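PDB 3SGH: SusD homolog from Bacteroides thetaiotaomicron, which probably binds glycans at the bacterial outer membrane, as a lipoprotein of the SusD family, to assist their capture and uptake. Local coordinates for residues Ile197-Ser200 and Glu205-Gln208; Thr108-Met113 and Leu193-Arg198; Ala188-Leu193 and Ala323-Glu328; Gly329-Trp334 and Gly338-Phe343; Ala117-Pro122 and Asp421-Trp426. All coordinates share one frame; numbering follows the deposited sequence.

Interaction 1 of 5, residues Ile197-Ser200 and Glu205-Gln208; sequences IRIS and EYAQ
The methyl group of Ala207 sits over the backbone of Ser200, its CB 3.5 Å from Ser200 CA and 3.7 Å from Ser200 CB. The two CA atoms lie 5.0 Å apart, an approach that probably depends on the small size of the Ala207 side chain. The second touch is made by the far end of Ile199. Its CG1 stands between the backbone N and the carbonyl carbon (chi1 70°), a crowded position that carries CD1 to the ring of Tyr206, 3.8 Å from CD2, in an oblique approach. No hydrogen bond links the two segments; the polar work is done within residues 197-200. Ile197 O accepts from the backbone N of Ser200 and also from the hydroxyl, the distance from Ser200 OG to Ile197 O being 2.6 Å. The hydroxyl is thereby folded back onto the last helical turn, and Ser200 CA and CB are what meet Ala207 CB. This is the tight turn of a helical hairpin, illustrating how a short loop can be packed with small residues at the point of closest approach. Helix 181-198 ends here and helix 204-217 departs, while Trp144 and Phe148 of helix 140-162 cover Ile199, and Trp334 lies against Ser200.

Interaction 2 of 5, residues Thr108-Met113 and Leu193-Arg198; sequences TRVYGM and LRMAIR
Tyr111 and Arg194 meet through a single polar bond, while at the neighbouring positions Val110 and Met195 meet through carbon and selenium. The backbones stand well apart, 9.9 Å between Tyr111 CA and Met195 CA, so helices 100-120 and 181-198 touch here only through the ends of side chains. The closer part is the polar one. Tyr111 swings its ring out with CG anti to the backbone N (chi1 -164°), and Arg194 NH1 donates to its OH at 3.1 Å, nearly straight at 163°. The same NH1 is 3.6 Å from Tyr111 CZ. The hydroxyl lies at the guanidinium edge, close to its plane, whereas the ring plane is turned 62° from that of the guanidinium. The apolar part is lighter, a single touch between these segments: Val110 CG1 rests 3.8 Å from SE of Met195, a selenomethionine in this crystal, and Trp144, Met147 and Phe148 of helix 140-162 fill out the surroundings of that side chain. A phenylalanine in place of Tyr111 would keep the ring but would probably leave this N-H of Arg194 without its acceptor in a buried setting. Arg194 NE forms a salt bridge with Glu321, its stronger partner, which brings helix 319-331 into the network. The charge of the buried guanidinium is thus probably balanced by a carboxylate, and the tyrosine hydroxyl is likely to limit the turning of the group.

Interaction 3 of 5, residues Ala188-Leu193 and Ala323-Glu328; sequences ANTLKL and AFLRAE
Leu193 and Leu325 meet between two helices whose segment axes pass 10.4 Å apart, with their N-to-C directions 39° from parallel. Their CA atoms, 7.0 Å from each other, are the nearest across the two segments. The two leucines point into the interface and slide past one another in opposite senses: the branch of Leu193 lies against Leu325 CB, while Leu325 CD1 passes Leu193 CG. Leu193 extends with CG anti to its own N (chi1 -178°), which brings CD2 to 3.6 Å from Leu325 CB and CG to 3.8 Å from the same atom. Leu325 CD1 reaches the preceding turn as well, 4.0 Å from Thr190 O. Packing of this kind, apolar side chains interleaved between helices inclined at a moderate angle, builds the alpha-alpha superhelix of SusD-like proteins, here joining helix 181-198 to helix 319-331 across a long stretch of sequence. Beside the leucines, the methylene stem of Arg326 crosses Leu193 at about a right angle, with CG 3.8 Å from Leu193 CD2. With an alanine at Leu193, the surfaces of Leu325 CB and Arg326 CG would be likely to lose their shared partner and face a gap where the two segments come nearest. Arg326 NH1 forms a salt bridge with Glu221, and Ala211 and Ala214 of helix 204-217 also pack against Leu193.

Interaction 4 of 5, residues Gly329-Trp334 and Gly338-Phe343; sequences GALKGW and GDAKTF
Beside the carbon contact of Ala330 and Leu331 with Ala340, two flat groups shape the ends of the segments. The Trp334 indole carries Lys332 CD on one face, 3.5 Å above the plane and shifted toward the rim, and Ala207, Gln208 and Ala211 of helix 204-217 also pack against the ring. The other flat group is the carboxylate of Asp339. Its OD1 takes two donors from Thr342: the backbone N at 2.9 Å, arriving nearly along the C-O bond direction, and the hydroxyl OG1 at 2.6 Å, coming from above the carboxylate plane, 41° out of it. Two bonds from one residue hold this acid against the first turn of helix 340-354, where it serves as the N-cap. Between these ends the segments touch through small groups. Ala330 CB lies 3.5 Å from Ala340 N, at the start of the new helix, and Leu331 folds over so that CD2 comes 3.6 Å from Ala340 CB. Alanine at both nearest positions lets the backbones come within 5.2 Å, CA of Ala330 to CA of Ala340. A water lies within hydrogen-bonding distance of Gly338 O (2.7 Å) and of Trp334 O. Gly333 has positive phi (86°); its N bonds back to Ala330 O, and Trp334 N returns to Gly329 O at 3.0 Å. The arrangement is that of a helix-loop-helix turn at the surface: a Schellman motif ends one helix, and an aspartate N-cap begins the next.

Interaction 5 of 5, residues Ala117-Pro122 and Asp421-Trp426; sequences ASLQGP and DPMNGW
Leu119 meets Met423 through its outer atoms: CB sets off to one side, and CG, set anti to the carbonyl carbon (chi1 -73°), comes to 3.6 Å from Met423 CE. At the tip, CD2 presses on the same methyl at 3.4 Å, tighter than usual for two carbons, and also lies 3.8 Å from Trp426 CZ3, at the edge of the indole and near its plane. Met423, a selenomethionine here, bends at chi2 and again at chi3, which turns its terminal methyl into the nook between Leu119 and Ser118; CE is 3.7 Å from Ser118 O. The side chains thus join the C-terminal end of helix 100-120 to the N-terminal end of helix 424-432, two helices remote in sequence but neighbours near the centre of the chain. The second helix is capped by Asp421, whose OD1 accepts Met423 N at 3.0 Å, nearly along the C-O direction, and Asn424 N at 2.9 Å from above the carboxylate plane, so an Asx turn introduces it. On the first, Gly121, with positive phi, is the first residue to leave the helix, and the side chain of Gln120 bonds through NE2 to Pro122 O. The hydroxyl of Ser118 bonds to Gln114 O and to Arg198 NH1 of helix 181-198, while Trp426 NE1 is held by Gln454 O.

Helix 100-120 supplies the first segments in sequence: interaction 2 begins at residues 108-113 and closes on 193-198, and interaction 5 begins at 117-122 and closes only at 421-426, so the two cross. Helix 181-198 is the hub. Interaction 3 leaves it at 188-193 for helix 319-331, crossing interaction 2 with Leu193 shared. Interaction 1 begins where interaction 2 ends, sharing Ile197 and Arg198, makes the short turn to helix 204-217 and nests inside the loops of interactions 3 and 5. Interaction 3 nests inside interaction 5 as well. Interaction 4 follows in series, turning helix 319-331 into helix 340-354, also within interaction 5's loop. Arg198 bonds to Ser118, joining interactions 1, 2 and 5.

Interaction 1 of 5, residues Ile197-Ser200 and Glu205-Gln208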
# COMPACT_ATOMS: atom_id res chain seq x y z
N ILE A 197 -4.85 -3.04 -12.42
CA ILE A 197 -3.45 -2.71 -12.74
C ILE A 197 -2.51 -3.73 -12.08
O ILE A 197 -1.57 -4.21 -12.71
CB ILE A 197 -3.09 -1.24 -12.32
CG1 ILE A 197 -3.75 -0.26 -13.34
CG2 ILE A 197 -1.53 -1.05 -12.19
CD1 ILE A 197 -3.03 -0.22 -14.74
N ARG A 198 -2.82 -4.13 -10.86
CA ARG A 198 -1.91 -5.03 -10.14
C ARG A 198 -1.76 -6.38 -10.80
O ARG A 198 -0.65 -6.97 -10.79
CB ARG A 198 -2.33 -5.20 -8.71
CG ARG A 198 -1.26 -6.02 -7.94
CD ARG A 198 -1.18 -5.74 -6.58
NE ARG A 198 -0.97 -4.34 -6.29
CZ ARG A 198 -1.30 -3.83 -5.12
NH1 ARG A 198 -1.81 -4.63 -4.17
NH2 ARG A 198 -1.11 -2.52 -4.88
N ILE A 199 -2.88 -6.90 -11.35
CA ILE A 199 -2.86 -8.18 -12.07
C ILE A 199 -2.66 -8.11 -13.61
O ILE A 199 -2.77 -9.16 -14.31
CB ILE A 199 -4.07 -9.07 -11.70
CG1 ILE A 199 -5.39 -8.50 -12.23
CG2 ILE A 199 -4.16 -9.27 -10.17
CD1 ILE A 199 -6.44 -9.63 -12.41
N SER A 200 -2.27 -6.92 -14.09
CA SER A 200 -2.28 -6.61 -15.51
C SER A 200 -1.11 -7.26 -16.23
O SER A 200 -1.17 -7.49 -17.46
CB SER A 200 -2.30 -5.12 -15.77
OG SER A 200 -1.15 -4.47 -15.26
N GLU A 205 -5.48 -9.06 -20.60
CA GLU A 205 -6.78 -8.79 -21.22
C GLU A 205 -7.89 -8.76 -20.17
O GLU A 205 -8.71 -7.83 -20.20
CB GLU A 205 -7.07 -9.70 -22.41
CG GLU A 205 -5.99 -9.61 -23.53
CD GLU A 205 -5.68 -8.18 -24.02
OE1 GLU A 205 -6.63 -7.44 -24.37
OE2 GLU A 205 -4.48 -7.82 -24.07
N TYR A 206 -7.90 -9.68 -19.21
CA TYR A 206 -8.89 -9.63 -18.11
C TYR A 206 -8.74 -8.31 -17.33
O TYR A 206 -9.72 -7.67 -16.99
CB TYR A 206 -8.71 -10.83 -17.18
CG TYR A 206 -9.63 -10.89 -16.00
CD1 TYR A 206 -10.84 -11.59 -16.06
CD2 TYR A 206 -9.29 -10.31 -14.79
CE1 TYR A 206 -11.67 -11.67 -14.93
CE2 TYR A 206 -10.09 -10.40 -13.70
CZ TYR A 206 -11.26 -11.05 -13.75
OH TYR A 206 -12.04 -11.09 -12.60
N ALA A 207 -7.49 -7.92 -17.07
CA ALA A 207 -7.21 -6.67 -16.38
C ALA A 207 -7.75 -5.44 -17.13
O ALA A 207 -8.33 -4.53 -16.53
CB ALA A 207 -5.73 -6.51 -16.12
N GLN A 208 -7.48 -5.36 -18.41
CA GLN A 208 -7.98 -4.29 -19.23
C GLN A 208 -9.50 -4.16 -19.12
O GLN A 208 -10.03 -3.04 -18.98
CB GLN A 208 -7.58 -4.44 -20.70
CG GLN A 208 -8.14 -3.32 -21.57
CD GLN A 208 -7.57 -3.30 -23.01
OE1 GLN A 208 -6.79 -4.17 -23.38
NE2 GLN A 208 -7.96 -2.30 -23.81

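Interaction 2 of 5, residues Thr108-Met113 and Leu193-Arg198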
# COMPACT_ATOMS: atom_id res chain seq x y z
N THR A 108 -15.30 -4.01 2.15
CA THR A 108 -14.33 -3.98 3.22
C THR A 108 -13.53 -5.30 3.30
O THR A 108 -12.29 -5.25 3.48
CB THR A 108 -14.98 -3.58 4.57
OG1 THR A 108 -15.71 -2.35 4.41
CG2 THR A 108 -13.90 -3.38 5.64
N ARG A 109 -14.22 -6.42 3.15
CA ARG A 109 -13.57 -7.73 3.02
C ARG A 109 -12.63 -7.77 1.84
O ARG A 109 -11.50 -8.17 1.98
CB ARG A 109 -14.61 -8.81 2.84
CG ARG A 109 -14.09 -10.24 2.83
CD ARG A 109 -15.20 -11.17 2.60
NE ARG A 109 -14.75 -12.56 2.54
CZ ARG A 109 -15.36 -13.53 1.87
NH1 ARG A 109 -16.40 -13.28 1.06
NH2 ARG A 109 -14.85 -14.75 1.95
N VAL A 110 -13.10 -7.34 0.66
CA VAL A 110 -12.23 -7.29 -0.49
C VAL A 110 -11.01 -6.40 -0.18
O VAL A 110 -9.90 -6.77 -0.53
CB VAL A 110 -12.94 -6.83 -1.78
CG1 VAL A 110 -11.88 -6.46 -2.90
CG2 VAL A 110 -14.00 -7.88 -2.30
N TYR A 111 -11.18 -5.24 0.45
CA TYR A 111 -10.04 -4.31 0.72
C TYR A 111 -8.96 -5.03 1.55
O TYR A 111 -7.75 -4.99 1.24
CB TYR A 111 -10.46 -3.00 1.45
CG TYR A 111 -9.35 -1.99 1.33
CD1 TYR A 111 -8.30 -1.91 2.28
CD2 TYR A 111 -9.30 -1.15 0.22
CE1 TYR A 111 -7.26 -1.00 2.09
CE2 TYR A 111 -8.28 -0.24 0.06
CZ TYR A 111 -7.27 -0.17 0.99
OH TYR A 111 -6.23 0.72 0.77
N GLY A 112 -9.42 -5.73 2.56
CA GLY A 112 -8.53 -6.38 3.48
C GLY A 112 -7.84 -7.57 2.84
O GLY A 112 -6.66 -7.80 3.06
N MSE A 113 -8.62 -8.34 2.08
CA MSE A 113 -8.10 -9.56 1.52
C MSE A 113 -7.25 -9.31 0.27
O MSE A 113 -6.37 -10.13 -0.04
CB MSE A 113 -9.22 -10.54 1.24
CG MSE A 113 -9.88 -11.02 2.58
SE MSE A 113 -8.61 -11.92 3.76
CE MSE A 113 -8.77 -10.81 5.31
N LEU A 193 -9.88 -0.48 -10.10
CA LEU A 193 -8.79 -0.11 -11.02
C LEU A 193 -7.40 -0.44 -10.47
O LEU A 193 -6.54 -0.96 -11.22
CB LEU A 193 -8.90 1.36 -11.39
CG LEU A 193 -7.89 1.91 -12.37
CD1 LEU A 193 -7.96 1.12 -13.68
CD2 LEU A 193 -8.18 3.41 -12.62
N ARG A 194 -7.18 -0.20 -9.18
CA ARG A 194 -5.90 -0.60 -8.50
C ARG A 194 -5.63 -2.09 -8.67
O ARG A 194 -4.53 -2.53 -9.08
CB ARG A 194 -5.94 -0.30 -7.02
CG ARG A 194 -4.67 -0.76 -6.29
CD ARG A 194 -4.87 -0.72 -4.77
NE ARG A 194 -4.89 0.63 -4.23
CZ ARG A 194 -5.06 0.91 -2.93
NH1 ARG A 194 -5.26 -0.07 -2.04
NH2 ARG A 194 -5.08 2.14 -2.51
N MSE A 195 -6.67 -2.89 -8.39
CA MSE A 195 -6.58 -4.34 -8.53
C MSE A 195 -6.29 -4.79 -9.96
O MSE A 195 -5.42 -5.68 -10.20
CB MSE A 195 -7.86 -5.00 -7.95
CG MSE A 195 -8.00 -4.68 -6.48
SE MSE A 195 -9.71 -5.35 -5.80
CE MSE A 195 -9.58 -7.14 -6.45
N ALA A 196 -6.98 -4.17 -10.92
CA ALA A 196 -6.83 -4.47 -12.33
C ALA A 196 -5.39 -4.20 -12.78
O ALA A 196 -4.76 -5.04 -13.42
CB ALA A 196 -7.81 -3.63 -13.18
N ILE A 197 -4.85 -3.04 -12.42
CA ILE A 197 -3.45 -2.71 -12.74
C ILE A 197 -2.51 -3.73 -12.08
O ILE A 197 -1.57 -4.21 -12.71
CB ILE A 197 -3.09 -1.24 -12.32
CG1 ILE A 197 -3.75 -0.26 -13.34
CG2 ILE A 197 -1.53 -1.05 -12.19
CD1 ILE A 197 -3.03 -0.22 -14.74
N ARG A 198 -2.82 -4.13 -10.86
CA ARG A 198 -1.91 -5.03 -10.14
C ARG A 198 -1.76 -6.38 -10.80
O ARG A 198 -0.65 -6.97 -10.79
CB ARG A 198 -2.33 -5.20 -8.71
CG ARG A 198 -1.26 -6.02 -7.94
CD ARG A 198 -1.18 -5.74 -6.58
NE ARG A 198 -0.97 -4.34 -6.29
CZ ARG A 198 -1.30 -3.83 -5.12
NH1 ARG A 198 -1.81 -4.63 -4.17
NH2 ARG A 198 -1.11 -2.52 -4.88

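Interaction 3 of 5, residues Ala188-Leu193 and Ala323-Glu328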
# COMPACT_ATOMS: atom_id res chain seq x y z
N ALA A 188 -14.83 2.44 -4.56
CA ALA A 188 -14.92 1.06 -5.01
C ALA A 188 -14.36 0.88 -6.44
O ALA A 188 -13.65 -0.09 -6.71
CB ALA A 188 -16.35 0.53 -4.90
N ASN A 189 -14.71 1.78 -7.35
CA ASN A 189 -14.18 1.73 -8.72
C ASN A 189 -12.69 1.99 -8.78
O ASN A 189 -11.99 1.39 -9.60
CB ASN A 189 -14.96 2.66 -9.64
CG ASN A 189 -16.29 2.03 -10.08
OD1 ASN A 189 -16.29 0.98 -10.70
ND2 ASN A 189 -17.40 2.67 -9.74
N THR A 190 -12.18 2.83 -7.89
CA THR A 190 -10.76 3.14 -7.88
C THR A 190 -10.00 1.90 -7.36
O THR A 190 -8.93 1.55 -7.85
CB THR A 190 -10.43 4.38 -7.04
OG1 THR A 190 -11.18 5.51 -7.49
CG2 THR A 190 -8.95 4.72 -7.10
N LEU A 191 -10.58 1.23 -6.38
CA LEU A 191 -10.01 -0.04 -5.89
C LEU A 191 -10.02 -1.09 -6.97
O LEU A 191 -9.02 -1.82 -7.18
CB LEU A 191 -10.84 -0.58 -4.73
CG LEU A 191 -10.39 -1.91 -4.11
CD1 LEU A 191 -8.93 -1.87 -3.59
CD2 LEU A 191 -11.37 -2.35 -2.99
N LYS A 192 -11.13 -1.15 -7.69
CA LYS A 192 -11.25 -2.05 -8.83
C LYS A 192 -10.13 -1.76 -9.83
O LYS A 192 -9.47 -2.66 -10.30
CB LYS A 192 -12.61 -1.95 -9.49
CG LYS A 192 -12.83 -2.90 -10.67
CD LYS A 192 -14.32 -2.84 -11.10
CE LYS A 192 -14.60 -3.69 -12.31
NZ LYS A 192 -16.05 -3.76 -12.67
N LEU A 193 -9.88 -0.48 -10.10
CA LEU A 193 -8.79 -0.11 -11.02
C LEU A 193 -7.40 -0.44 -10.47
O LEU A 193 -6.54 -0.96 -11.22
CB LEU A 193 -8.90 1.36 -11.39
CG LEU A 193 -7.89 1.91 -12.37
CD1 LEU A 193 -7.96 1.12 -13.68
CD2 LEU A 193 -8.18 3.41 -12.62
N ALA A 323 -5.72 8.96 -10.81
CA ALA A 323 -5.14 9.61 -11.98
C ALA A 323 -3.91 8.81 -12.44
O ALA A 323 -3.75 8.51 -13.62
CB ALA A 323 -4.78 11.03 -11.67
N PHE A 324 -3.05 8.42 -11.50
CA PHE A 324 -1.83 7.69 -11.87
C PHE A 324 -2.12 6.28 -12.37
O PHE A 324 -1.39 5.79 -13.22
CB PHE A 324 -0.78 7.64 -10.74
CG PHE A 324 -0.12 8.96 -10.47
CD1 PHE A 324 0.76 9.53 -11.39
CD2 PHE A 324 -0.37 9.61 -9.28
CE1 PHE A 324 1.34 10.75 -11.11
CE2 PHE A 324 0.23 10.83 -8.97
CZ PHE A 324 1.08 11.41 -9.89
N LEU A 325 -3.18 5.64 -11.86
CA LEU A 325 -3.60 4.33 -12.37
C LEU A 325 -4.03 4.45 -13.84
O LEU A 325 -3.64 3.64 -14.70
CB LEU A 325 -4.74 3.79 -11.50
CG LEU A 325 -4.29 3.29 -10.10
CD1 LEU A 325 -5.49 3.10 -9.24
CD2 LEU A 325 -3.44 2.02 -10.18
N ARG A 326 -4.81 5.50 -14.13
CA ARG A 326 -5.26 5.78 -15.50
C ARG A 326 -4.09 6.16 -16.41
O ARG A 326 -4.08 5.80 -17.58
CB ARG A 326 -6.38 6.86 -15.51
CG ARG A 326 -7.70 6.31 -14.99
CD ARG A 326 -8.80 7.35 -14.96
NE ARG A 326 -8.55 8.34 -13.93
CZ ARG A 326 -9.29 9.43 -13.74
NH1 ARG A 326 -10.36 9.66 -14.50
NH2 ARG A 326 -8.99 10.27 -12.77
N ALA A 327 -3.09 6.85 -15.88
CA ALA A 327 -1.93 7.20 -16.68
C ALA A 327 -1.24 5.92 -17.14
O ALA A 327 -0.91 5.78 -18.30
CB ALA A 327 -0.95 8.10 -15.90
N GLU A 328 -1.03 4.97 -16.21
CA GLU A 328 -0.41 3.71 -16.54
C GLU A 328 -1.28 2.93 -17.54
O GLU A 328 -0.76 2.38 -18.49
CB GLU A 328 -0.08 2.85 -15.30
CG GLU A 328 0.64 1.57 -15.74
CD GLU A 328 1.19 0.70 -14.62
OE1 GLU A 328 0.90 0.96 -13.43
OE2 GLU A 328 1.92 -0.27 -14.99

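Interaction 4 of 5, residues Gly329-Trp334 and Gly338-Phe343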
# COMPACT_ATOMS: atom_id res chain seq x y z
N GLY A 329 -2.59 2.87 -17.31
CA GLY A 329 -3.50 2.23 -18.23
C GLY A 329 -3.35 2.83 -19.62
O GLY A 329 -3.30 2.10 -20.61
N ALA A 330 -3.23 4.15 -19.70
CA ALA A 330 -3.04 4.79 -21.01
C ALA A 330 -1.74 4.37 -21.69
O ALA A 330 -1.73 4.12 -22.92
CB ALA A 330 -3.17 6.35 -20.88
N LEU A 331 -0.65 4.28 -20.92
CA LEU A 331 0.63 3.77 -21.43
C LEU A 331 0.53 2.34 -21.99
O LEU A 331 1.24 1.96 -22.94
CB LEU A 331 1.69 3.79 -20.34
CG LEU A 331 2.15 5.20 -19.90
CD1 LEU A 331 3.22 4.98 -18.84
CD2 LEU A 331 2.68 5.99 -21.11
N LYS A 332 -0.39 1.57 -21.41
CA LYS A 332 -0.59 0.19 -21.84
C LYS A 332 -1.41 0.10 -23.14
O LYS A 332 -1.64 -0.99 -23.67
CB LYS A 332 -1.29 -0.60 -20.74
CG LYS A 332 -0.45 -0.91 -19.53
CD LYS A 332 -1.33 -1.65 -18.51
CE LYS A 332 -0.59 -2.02 -17.25
NZ LYS A 332 0.52 -2.95 -17.51
N GLY A 333 -1.93 1.22 -23.61
CA GLY A 333 -2.85 1.22 -24.73
C GLY A 333 -4.31 1.02 -24.38
O GLY A 333 -5.13 0.83 -25.29
N TRP A 334 -4.66 1.07 -23.09
CA TRP A 334 -6.05 0.91 -22.67
C TRP A 334 -6.82 2.21 -22.92
O TRP A 334 -6.22 3.28 -23.08
CB TRP A 334 -6.14 0.52 -21.19
CG TRP A 334 -5.49 -0.79 -20.83
CD1 TRP A 334 -4.92 -1.73 -21.66
CD2 TRP A 334 -5.37 -1.30 -19.50
NE1 TRP A 334 -4.46 -2.79 -20.90
CE2 TRP A 334 -4.73 -2.54 -19.58
CE3 TRP A 334 -5.75 -0.81 -18.24
CZ2 TRP A 334 -4.47 -3.33 -18.45
CZ3 TRP A 334 -5.47 -1.57 -17.12
CH2 TRP A 334 -4.83 -2.82 -17.24
N GLY A 338 -8.59 9.50 -21.50
CA GLY A 338 -7.54 10.50 -21.52
C GLY A 338 -6.19 9.88 -21.81
O GLY A 338 -6.01 8.65 -21.72
N ASP A 339 -5.21 10.72 -22.13
CA ASP A 339 -3.89 10.22 -22.43
C ASP A 339 -3.00 10.24 -21.19
O ASP A 339 -3.35 10.81 -20.14
CB ASP A 339 -3.21 10.94 -23.63
CG ASP A 339 -2.96 12.45 -23.40
OD1 ASP A 339 -2.83 12.91 -22.26
OD2 ASP A 339 -2.86 13.20 -24.42
N ALA A 340 -1.86 9.57 -21.31
CA ALA A 340 -0.93 9.42 -20.17
C ALA A 340 -0.47 10.76 -19.59
O ALA A 340 -0.48 10.94 -18.38
CB ALA A 340 0.28 8.59 -20.55
N LYS A 341 -0.04 11.68 -20.45
CA LYS A 341 0.40 12.99 -19.99
C LYS A 341 -0.68 13.67 -19.16
O LYS A 341 -0.38 14.24 -18.12
CB LYS A 341 0.80 13.91 -21.17
CG LYS A 341 1.27 15.29 -20.70
CD LYS A 341 1.70 16.21 -21.89
CE LYS A 341 2.16 17.60 -21.36
NZ LYS A 341 2.41 18.58 -22.48
N THR A 342 -1.92 13.65 -19.63
CA THR A 342 -3.00 14.35 -18.98
C THR A 342 -3.20 13.78 -17.57
O THR A 342 -3.26 14.53 -16.58
CB THR A 342 -4.34 14.23 -19.80
OG1 THR A 342 -4.16 14.85 -21.09
CG2 THR A 342 -5.51 14.89 -19.00
N PHE A 343 -3.21 12.47 -17.47
CA PHE A 343 -3.39 11.84 -16.17
C PHE A 343 -2.18 11.99 -15.24
O PHE A 343 -2.36 12.20 -14.03
CB PHE A 343 -3.82 10.37 -16.30
CG PHE A 343 -5.23 10.20 -16.79
CD1 PHE A 343 -6.31 10.75 -16.11
CD2 PHE A 343 -5.49 9.44 -17.94
CE1 PHE A 343 -7.62 10.58 -16.57
CE2 PHE A 343 -6.80 9.24 -18.38
CZ PHE A 343 -7.86 9.83 -17.70
O HOH W 1 -6.81 6.39 -22.92

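Interaction 5 of 5, residues Ala117-Pro122 and Asp421-Trp426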
# COMPACT_ATOMS: atom_id res chain seq x y z
N ALA A 117 -3.70 -10.98 0.02
CA ALA A 117 -3.30 -11.71 -1.20
C ALA A 117 -2.03 -11.11 -1.81
O ALA A 117 -1.17 -11.86 -2.29
CB ALA A 117 -4.42 -11.72 -2.28
N SER A 118 -1.91 -9.78 -1.76
CA SER A 118 -0.72 -9.05 -2.24
C SER A 118 0.51 -9.26 -1.34
O SER A 118 1.63 -8.97 -1.75
CB SER A 118 -1.04 -7.58 -2.39
OG SER A 118 -2.04 -7.41 -3.39
N LEU A 119 0.29 -9.75 -0.12
CA LEU A 119 1.35 -10.14 0.78
C LEU A 119 1.79 -11.60 0.59
O LEU A 119 2.97 -11.86 0.40
CB LEU A 119 0.89 -9.92 2.23
CG LEU A 119 0.80 -8.45 2.69
CD1 LEU A 119 0.04 -8.27 4.02
CD2 LEU A 119 2.24 -7.82 2.84
N GLN A 120 0.87 -12.56 0.74
CA GLN A 120 1.24 -13.97 0.84
C GLN A 120 0.85 -14.83 -0.35
O GLN A 120 1.38 -15.91 -0.51
CB GLN A 120 0.67 -14.61 2.12
CG GLN A 120 -0.80 -14.79 2.16
CD GLN A 120 -1.21 -15.62 3.35
OE1 GLN A 120 -0.92 -15.26 4.47
NE2 GLN A 120 -1.81 -16.78 3.11
N GLY A 121 -0.06 -14.34 -1.18
CA GLY A 121 -0.52 -15.11 -2.33
C GLY A 121 -1.81 -15.85 -2.03
O GLY A 121 -2.81 -15.22 -1.65
N PRO A 122 -1.81 -17.20 -2.19
CA PRO A 122 -3.05 -17.91 -1.89
C PRO A 122 -3.60 -17.60 -0.49
O PRO A 122 -2.84 -17.50 0.47
CB PRO A 122 -2.64 -19.39 -1.96
CG PRO A 122 -1.52 -19.44 -2.87
CD PRO A 122 -0.75 -18.13 -2.64
N ASP A 421 1.81 5.04 2.28
CA ASP A 421 1.04 3.90 1.79
C ASP A 421 1.97 2.70 1.95
O ASP A 421 3.05 2.68 1.36
CB ASP A 421 0.67 4.10 0.34
CG ASP A 421 -0.18 2.95 -0.21
OD1 ASP A 421 0.18 1.76 -0.02
OD2 ASP A 421 -1.19 3.28 -0.85
N PRO A 422 1.58 1.71 2.76
CA PRO A 422 2.52 0.63 3.09
C PRO A 422 2.84 -0.31 1.95
O PRO A 422 3.89 -0.94 1.98
CB PRO A 422 1.80 -0.15 4.17
CG PRO A 422 0.36 0.12 3.98
CD PRO A 422 0.29 1.58 3.44
N MSE A 423 1.93 -0.41 0.98
CA MSE A 423 1.99 -1.43 -0.05
C MSE A 423 2.29 -0.92 -1.46
O MSE A 423 2.87 -1.65 -2.23
CB MSE A 423 0.71 -2.25 -0.06
CG MSE A 423 0.62 -3.35 -1.13
SE MSE A 423 2.12 -4.53 -1.02
CE MSE A 423 1.35 -5.84 0.24
N ASN A 424 1.90 0.30 -1.80
CA ASN A 424 1.99 0.75 -3.20
C ASN A 424 3.38 0.57 -3.80
O ASN A 424 3.54 0.00 -4.91
CB ASN A 424 1.58 2.21 -3.36
CG ASN A 424 1.67 2.66 -4.78
OD1 ASN A 424 0.96 2.13 -5.63
ND2 ASN A 424 2.59 3.59 -5.07
N GLY A 425 4.37 1.06 -3.08
CA GLY A 425 5.75 0.96 -3.58
C GLY A 425 6.21 -0.47 -3.82
O GLY A 425 6.75 -0.79 -4.87
N TRP A 426 6.00 -1.33 -2.81
CA TRP A 426 6.48 -2.70 -2.87
C TRP A 426 5.75 -3.46 -3.97
O TRP A 426 6.35 -4.27 -4.67
CB TRP A 426 6.30 -3.37 -1.53
CG TRP A 426 6.93 -4.70 -1.47
CD1 TRP A 426 8.01 -5.14 -2.16
CD2 TRP A 426 6.57 -5.74 -0.57
NE1 TRP A 426 8.31 -6.40 -1.80
CE2 TRP A 426 7.44 -6.81 -0.83
CE3 TRP A 426 5.57 -5.90 0.38
CZ2 TRP A 426 7.34 -8.03 -0.16
CZ3 TRP A 426 5.49 -7.09 1.08
CH2 TRP A 426 6.40 -8.15 0.80